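Local coordinates for hypothetical protein (Lactobacillus plantarum, PDB 2IAY) that is of unknown function but, as a DUF1831 family member with a proposed new fold, probably has a role in amino-acid metabolism, at residues Thr76-Gly79 against Val80-Ala83. Numbering follows the deposited sequence. Where two conformers were deposited one is given.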
ATOM      1  N   THR A  76      -1.393   8.417  -9.224  1.00 11.04           N
ATOM      2  CA  THR A  76      -0.633   9.648  -9.371  1.00 12.12           C
ATOM      3  C   THR A  76      -0.913  10.578  -8.178  1.00 12.31           C
ATOM      4  O   THR A  76      -1.675  10.244  -7.277  1.00 12.71           O
ATOM      5  CB  THR A  76      -0.947  10.376 -10.673  1.00 15.08           C
ATOM      6  OG1 THR A  76      -2.245  10.930 -10.549  1.00 17.70           O
ATOM      7  CG2 THR A  76      -0.881   9.456 -11.874  1.00 15.42           C
ATOM      8  N   GLY A  77      -0.260  11.744  -8.146  1.00 13.89           N
ATOM      9  CA  GLY A  77      -0.437  12.691  -7.068  1.00 13.80           C
ATOM     10  C   GLY A  77      -1.839  13.231  -6.876  1.00 14.41           C
ATOM     11  O   GLY A  77      -2.135  13.774  -5.818  1.00 17.80           O
ATOM     12  N   ASN A  78      -2.724  13.055  -7.870  1.00 15.12           N
ATOM     13  CA  ASN A  78      -4.136  13.422  -7.714  1.00 15.89           C
ATOM     14  C   ASN A  78      -4.933  12.427  -6.855  1.00 14.59           C
ATOM     15  O   ASN A  78      -6.060  12.723  -6.446  1.00 18.41           O
ATOM     16  CB  ASN A  78      -4.792  13.733  -9.074  1.00 16.51           C
ATOM     17  CG  ASN A  78      -5.039  12.507  -9.941  1.00 16.56           C
ATOM     18  OD1 ASN A  78      -5.331  11.415  -9.450  1.00 17.41           O
ATOM     19  ND2 ASN A  78      -4.998  12.712 -11.253  1.00 16.92           N
ATOM     20  N   GLY A  79      -4.304  11.297  -6.508  1.00 14.81           N
ATOM     21  CA  GLY A  79      -4.886  10.311  -5.633  1.00 15.01           C
ATOM     22  C   GLY A  79      -5.880   9.364  -6.239  1.00 15.44           C
ATOM     23  O   GLY A  79      -6.394   8.499  -5.510  1.00 17.95           O
ATOM     24  N   VAL A  80      -6.107   9.469  -7.546  1.00 14.62           N
ATOM     25  CA  VAL A  80      -7.116   8.669  -8.252  1.00 15.22           C
ATOM     26  C   VAL A  80      -6.613   7.872  -9.439  1.00 15.42           C
ATOM     27  O   VAL A  80      -6.964   6.711  -9.572  1.00 15.92           O
ATOM     28  CB  VAL A  80      -8.210   9.621  -8.767  1.00 16.67           C
ATOM     29  CG1 VAL A  80      -9.268   8.894  -9.634  1.00 17.03           C
ATOM     30  CG2 VAL A  80      -8.834  10.314  -7.556  1.00 16.86           C
ATOM     31  N   GLN A  81      -5.898   8.529 -10.364  1.00 14.28           N
ATOM     32  CA  GLN A  81      -5.447   7.883 -11.597  0.50 15.90           C
ATOM     33  C   GLN A  81      -4.444   6.803 -11.293  1.00 13.51           C
ATOM     34  O   GLN A  81      -3.435   7.078 -10.643  1.00 13.98           O
ATOM     35  CB  GLN A  81      -4.750   8.864 -12.524  0.50 18.55           C
ATOM     36  CG  GLN A  81      -5.568   9.319 -13.629  0.50 16.32           C
ATOM     37  CD  GLN A  81      -4.878  10.385 -14.398  0.50 20.10           C
ATOM     38  OE1 GLN A  81      -4.628  11.475 -13.875  0.50 21.52           O
ATOM     39  NE2 GLN A  81      -4.530  10.080 -15.633  0.50 18.35           N
ATOM     40  N   ARG A  82      -4.677   5.581 -11.782  1.00 13.85           N
ATOM     41  CA  ARG A  82      -3.722   4.467 -11.669  1.00 13.20           C
ATOM     42  C   ARG A  82      -2.383   4.829 -12.286  1.00 12.46           C
ATOM     43  O   ARG A  82      -2.310   5.410 -13.386  1.00 15.26           O
ATOM     44  CB  ARG A  82      -4.221   3.179 -12.360  1.00 16.19           C
ATOM     45  CG  ARG A  82      -5.439   2.584 -11.808  1.00 24.04           C
ATOM     46  CD  ARG A  82      -5.201   1.241 -11.249  1.00 28.31           C
ATOM     47  NE  ARG A  82      -4.668   0.255 -12.186  1.00 20.73           N
ATOM     48  CZ  ARG A  82      -5.392  -0.611 -12.900  1.00 24.72           C
ATOM     49  NH1 ARG A  82      -6.752  -0.589 -12.954  1.00 19.64           N
ATOM     50  NH2 ARG A  82      -4.714  -1.478 -13.632  1.00 24.70           N
ATOM     51  N   ALA A  83      -1.332   4.449 -11.592  1.00 11.33           N
ATOM     52  CA  ALA A  83       0.029   4.695 -12.008  1.00 11.37           C
ATOM     53  C   ALA A  83       0.802   3.409 -11.941  1.00 12.10           C
ATOM     54  O   ALA A  83       0.536   2.537 -11.101  1.00 12.35           O
ATOM     55  CB  ALA A  83       0.686   5.742 -11.107  1.00 15.28           C
TER
HETATM   56  O   HOH W   1      -2.076  12.817 -12.571  1.00 31.85           O
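N78 and Q81 meet through their side-chain amides, which lie nearly coplanar, 20° apart, although the two side chains cross at about a right angle. N78 ND2 donates to Q81 OE1 at 2.9 Å, in the carbonyl plane and on a lone pair. N78 OD1 takes two N-H groups, from V80 N at 2.8 Å and from Q81 N at 3.1 Å. The Q81 bond is the straighter, at 167° on the hydrogen. CG of N78 sits between its own backbone N and carbonyl carbon (chi1 72°), which turns the amide toward the backbone N-H groups of V80 and Q81. Both ends of the amide are thus bonded, which should fix its rotation.

The T76 side chain crosses that of Q81 obliquely. Its CG2 packs 3.7 Å from Q81 O, and its OG1 is 3.8 Å from Q81 CB. One water bridges T76 OG1 and Q81 OE1. OG1 also takes a weak bond from N78 N. With an alanine here, the water would probably lose its protein partner on this side, and Q81 CB would lose packing. T76 N donates to Q81 O at 2.8 Å, and the methyl of A83 rests near T76 CG2.

The chain reverses in a type I beta turn from T76 to G79, with G79 N bonded to T76 O. G79 has positive phi, which favours glycine. Further on, A83 pairs by backbone with T74, and R82 NE forms a salt bridge with D11. The arrangement is a type I turn overlapped by an Asx turn at N78, in the loop leaving edge strand 70-76 of the four-stranded antiparallel sheet.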